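Local coordinates for surface protein VspA (Borrelia turicatae, PDB 1YJG) that is a variable surface lipoprotein of the outer membrane; switching between it and antigenically distinct relatives probably helps the spirochaete evade host immunity, at residues K109-D121 and D126-A138. Sequence-based numbering, arbitrary orientation.
Sequences KDADAKTAIDIAD and DKGAEELIKLNTA
I119 lies against L132 and I133 at the apolar centre, where the short helix 110-117 and the start of helix 129-155 follow one another with their axes inclined by 35° in the helical bundle of this Vsp core. CG2 of I119 meets CD2 of L132 at 3.7 Å, the two side chains crossing at about a right angle. CB of I119 touches CG1 of I133 at 3.6 Å. I24 of helix 2-28 packs on both I117 and L132 and ties the junction to the bundle. N136 borders this patch; its ND2 bonds the carbonyl O of L132 one turn back, and its OD1 accepts from K22.

At A116 and G128 the backbones close up, their CA atoms 4.2 Å apart. G128 is the N-cap of helix 129-155, and its positive phi (121°) suits a residue without a side chain. The carbonyl O of T115 takes two bonds from opposite faces of its plane, from A129 N at 2.9 Å and from K127 N at 3.1 Å.

At the polar edge the K127 side chain crosses that of T115 at a slant, extended until a bend at chi4 (71°) brings NZ to T115 OG1 and D112 OD1. NZ bonds T115 OG1, which itself donates to the carbonyl O of D112. The same NZ forms a salt bridge 2.9 Å long with D112 OD1, on the anti lone pair of that oxygen.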
loop_
_atom_site.group_PDB
_atom_site.type_symbol
_atom_site.label_atom_id
_atom_site.label_comp_id
_atom_site.label_asym_id
_atom_site.label_seq_id
_atom_site.Cartn_x
_atom_site.Cartn_y
_atom_site.Cartn_z
ATOM N N LYS A 109 -17.556 14.945 -2.395
ATOM C CA LYS A 109 -16.739 16.030 -2.933
ATOM C C LYS A 109 -15.290 15.941 -2.458
ATOM O O LYS A 109 -15.008 15.402 -1.384
ATOM C CB LYS A 109 -17.355 17.396 -2.596
ATOM C CG LYS A 109 -18.573 17.755 -3.474
ATOM C CD LYS A 109 -18.930 19.246 -3.442
ATOM C CE LYS A 109 -17.987 20.110 -4.300
ATOM N NZ LYS A 109 -18.255 19.994 -5.777
ATOM N N ASP A 110 -14.395 16.489 -3.277
ATOM C CA ASP A 110 -12.953 16.499 -3.033
ATOM C C ASP A 110 -12.537 16.939 -1.628
ATOM O O ASP A 110 -11.727 16.275 -0.987
ATOM C CB ASP A 110 -12.244 17.388 -4.080
ATOM C CG ASP A 110 -12.190 16.745 -5.466
ATOM O OD1 ASP A 110 -12.581 15.562 -5.603
ATOM O OD2 ASP A 110 -11.785 17.353 -6.482
ATOM N N ALA A 111 -13.088 18.056 -1.165
ATOM C CA ALA A 111 -12.768 18.589 0.157
ATOM C C ALA A 111 -13.128 17.600 1.257
ATOM O O ALA A 111 -12.372 17.427 2.201
ATOM C CB ALA A 111 -13.467 19.918 0.381
ATOM N N ASP A 112 -14.282 16.952 1.130
ATOM C CA ASP A 112 -14.721 15.977 2.127
ATOM C C ASP A 112 -13.879 14.693 2.082
ATOM O O ASP A 112 -13.678 14.054 3.114
ATOM C CB ASP A 112 -16.215 15.695 1.999
ATOM C CG ASP A 112 -17.048 16.946 2.232
ATOM O OD1 ASP A 112 -17.019 17.460 3.370
ATOM O OD2 ASP A 112 -17.731 17.500 1.336
ATOM N N ALA A 113 -13.388 14.324 0.900
ATOM C CA ALA A 113 -12.554 13.138 0.759
ATOM C C ALA A 113 -11.244 13.434 1.487
ATOM O O ALA A 113 -10.680 12.566 2.120
ATOM C CB ALA A 113 -12.295 12.815 -0.690
ATOM N N LYS A 114 -10.796 14.683 1.419
ATOM C CA LYS A 114 -9.567 15.105 2.065
ATOM C C LYS A 114 -9.675 15.067 3.592
ATOM O O LYS A 114 -8.689 14.761 4.268
ATOM C CB LYS A 114 -9.148 16.481 1.562
ATOM C CG LYS A 114 -8.609 16.429 0.147
ATOM C CD LYS A 114 -8.478 17.811 -0.458
ATOM C CE LYS A 114 -7.651 17.757 -1.745
ATOM N NZ LYS A 114 -8.251 18.539 -2.849
ATOM N N THR A 115 -10.859 15.357 4.137
ATOM C CA THR A 115 -11.043 15.317 5.595
ATOM C C THR A 115 -10.950 13.877 6.098
ATOM O O THR A 115 -10.877 13.639 7.301
ATOM C CB THR A 115 -12.387 15.913 6.058
ATOM O OG1 THR A 115 -13.473 15.073 5.639
ATOM C CG2 THR A 115 -12.651 17.297 5.426
ATOM N N ALA A 116 -10.980 12.917 5.183
ATOM C CA ALA A 116 -10.881 11.520 5.560
ATOM C C ALA A 116 -9.493 10.917 5.380
ATOM O O ALA A 116 -8.972 10.329 6.326
ATOM C CB ALA A 116 -11.919 10.679 4.802
ATOM N N ILE A 117 -8.885 11.090 4.199
ATOM C CA ILE A 117 -7.564 10.499 3.888
ATOM C C ILE A 117 -6.397 11.375 3.412
ATOM O O ILE A 117 -5.390 10.829 2.932
ATOM C CB ILE A 117 -7.776 9.396 2.808
ATOM C CG1 ILE A 117 -8.050 10.017 1.423
ATOM C CG2 ILE A 117 -8.930 8.480 3.190
ATOM C CD1 ILE A 117 -8.194 8.994 0.297
ATOM N N ASP A 118 -6.507 12.695 3.525
ATOM C CA ASP A 118 -5.442 13.608 3.091
ATOM C C ASP A 118 -4.839 14.335 4.299
ATOM O O ASP A 118 -5.390 15.306 4.781
ATOM C CB ASP A 118 -5.983 14.609 2.047
ATOM C CG ASP A 118 -4.866 15.277 1.237
ATOM O OD1 ASP A 118 -5.087 15.617 0.065
ATOM O OD2 ASP A 118 -3.731 15.495 1.683
ATOM N N ILE A 119 -3.696 13.851 4.774
ATOM C CA ILE A 119 -3.027 14.430 5.936
ATOM C C ILE A 119 -2.318 15.749 5.644
ATOM O O ILE A 119 -2.103 16.543 6.549
ATOM C CB ILE A 119 -1.996 13.421 6.556
ATOM C CG1 ILE A 119 -0.781 13.220 5.646
ATOM C CG2 ILE A 119 -2.641 12.067 6.882
ATOM C CD1 ILE A 119 0.417 12.603 6.378
ATOM N N ALA A 120 -1.952 15.972 4.387
ATOM C CA ALA A 120 -1.244 17.183 3.989
ATOM C C ALA A 120 -2.129 18.384 3.670
ATOM O O ALA A 120 -1.656 19.524 3.729
ATOM C CB ALA A 120 -0.348 16.871 2.789
ATOM N N ASP A 121 -3.402 18.148 3.360
ATOM C CA ASP A 121 -4.307 19.243 3.015
ATOM C C ASP A 121 -4.519 20.221 4.168
ATOM O O ASP A 121 -4.578 19.809 5.324
ATOM C CB ASP A 121 -5.650 18.701 2.521
ATOM C CG ASP A 121 -6.636 19.808 2.185
ATOM O OD1 ASP A 121 -7.637 19.934 2.914
ATOM O OD2 ASP A 121 -6.482 20.607 1.232
ATOM N N ASP A 126 -11.780 16.223 10.057
ATOM C CA ASP A 126 -12.849 15.659 10.882
ATOM C C ASP A 126 -13.561 14.373 10.457
ATOM O O ASP A 126 -14.489 13.956 11.142
ATOM C CB ASP A 126 -13.887 16.757 11.164
ATOM C CG ASP A 126 -14.780 17.031 9.981
ATOM O OD1 ASP A 126 -14.264 17.401 8.906
ATOM O OD2 ASP A 126 -16.012 16.890 10.035
ATOM N N LYS A 127 -13.137 13.744 9.364
ATOM C CA LYS A 127 -13.755 12.494 8.900
ATOM C C LYS A 127 -12.730 11.343 8.759
ATOM O O LYS A 127 -12.864 10.479 7.891
ATOM C CB LYS A 127 -14.523 12.710 7.592
ATOM C CG LYS A 127 -15.549 13.850 7.650
ATOM C CD LYS A 127 -16.395 13.941 6.372
ATOM C CE LYS A 127 -16.992 15.331 6.188
ATOM N NZ LYS A 127 -15.968 16.355 5.820
ATOM N N GLY A 128 -11.704 11.349 9.610
ATOM C CA GLY A 128 -10.671 10.323 9.610
ATOM C C GLY A 128 -9.234 10.769 9.393
ATOM O O GLY A 128 -8.320 10.081 9.808
ATOM N N ALA A 129 -9.013 11.909 8.752
ATOM C CA ALA A 129 -7.645 12.379 8.494
ATOM C C ALA A 129 -6.826 12.637 9.780
ATOM O O ALA A 129 -5.624 12.376 9.810
ATOM C CB ALA A 129 -7.651 13.586 7.567
ATOM N N GLU A 130 -7.475 13.131 10.833
ATOM C CA GLU A 130 -6.788 13.386 12.095
ATOM C C GLU A 130 -6.266 12.071 12.651
ATOM O O GLU A 130 -5.133 11.993 13.102
ATOM C CB GLU A 130 -7.728 14.028 13.110
ATOM C CG GLU A 130 -7.136 14.229 14.501
ATOM C CD GLU A 130 -6.054 15.308 14.565
ATOM O OE1 GLU A 130 -5.551 15.567 15.678
ATOM O OE2 GLU A 130 -5.700 15.905 13.521
ATOM N N GLU A 131 -7.107 11.038 12.589
ATOM C CA GLU A 131 -6.763 9.714 13.085
ATOM C C GLU A 131 -5.624 9.114 12.243
ATOM O O GLU A 131 -4.773 8.389 12.753
ATOM C CB GLU A 131 -7.998 8.797 13.076
ATOM C CG GLU A 131 -9.077 9.120 14.121
ATOM C CD GLU A 131 -10.015 10.273 13.741
ATOM O OE1 GLU A 131 -9.926 10.801 12.613
ATOM O OE2 GLU A 131 -10.865 10.663 14.579
ATOM N N LEU A 132 -5.638 9.414 10.949
ATOM C CA LEU A 132 -4.642 8.938 10.004
ATOM C C LEU A 132 -3.295 9.572 10.304
ATOM O O LEU A 132 -2.256 8.917 10.145
ATOM C CB LEU A 132 -5.088 9.223 8.578
ATOM C CG LEU A 132 -4.176 8.748 7.452
ATOM C CD1 LEU A 132 -3.949 7.229 7.531
ATOM C CD2 LEU A 132 -4.783 9.161 6.125
ATOM N N ILE A 133 -3.314 10.834 10.747
ATOM C CA ILE A 133 -2.089 11.549 11.103
ATOM C C ILE A 133 -1.459 10.867 12.313
ATOM O O ILE A 133 -0.250 10.655 12.351
ATOM C CB ILE A 133 -2.372 13.037 11.423
ATOM C CG1 ILE A 133 -2.505 13.839 10.128
ATOM C CG2 ILE A 133 -1.265 13.642 12.317
ATOM C CD1 ILE A 133 -3.034 15.271 10.333
ATOM N N LYS A 134 -2.290 10.550 13.308
ATOM C CA LYS A 134 -1.826 9.883 14.528
ATOM C C LYS A 134 -1.307 8.485 14.187
ATOM O O LYS A 134 -0.341 8.016 14.769
ATOM C CB LYS A 134 -2.949 9.799 15.581
ATOM C CG LYS A 134 -3.483 11.180 16.009
ATOM C CD LYS A 134 -4.365 11.145 17.271
ATOM C CE LYS A 134 -4.551 12.545 17.881
ATOM N NZ LYS A 134 -5.986 12.976 17.881
ATOM N N LEU A 135 -1.941 7.838 13.214
ATOM C CA LEU A 135 -1.543 6.503 12.786
ATOM C C LEU A 135 -0.153 6.551 12.167
ATOM O O LEU A 135 0.640 5.618 12.340
ATOM C CB LEU A 135 -2.546 5.967 11.771
ATOM C CG LEU A 135 -2.289 4.649 11.055
ATOM C CD1 LEU A 135 -2.038 3.532 12.039
ATOM C CD2 LEU A 135 -3.481 4.317 10.151
ATOM N N ASN A 136 0.120 7.636 11.433
ATOM C CA ASN A 136 1.407 7.850 10.778
ATOM C C ASN A 136 2.490 8.078 11.830
ATOM O O ASN A 136 3.580 7.526 11.757
ATOM C CB ASN A 136 1.349 9.053 9.821
ATOM C CG ASN A 136 0.962 8.662 8.392
ATOM O OD1 ASN A 136 1.824 8.378 7.565
ATOM N ND2 ASN A 136 -0.337 8.667 8.099
ATOM N N THR A 137 2.186 8.923 12.802
ATOM C CA THR A 137 3.120 9.228 13.879
ATOM C C THR A 137 3.473 7.952 14.630
ATOM O O THR A 137 4.635 7.694 14.928
ATOM C CB THR A 137 2.470 10.211 14.871
ATOM O OG1 THR A 137 2.380 11.514 14.281
ATOM C CG2 THR A 137 3.334 10.416 16.113
ATOM N N ALA A 138 2.449 7.163 14.930
ATOM C CA ALA A 138 2.605 5.918 15.666
ATOM C C ALA A 138 3.415 4.858 14.938
ATOM O O ALA A 138 4.243 4.177 15.550
ATOM C CB ALA A 138 1.230 5.371 16.028
#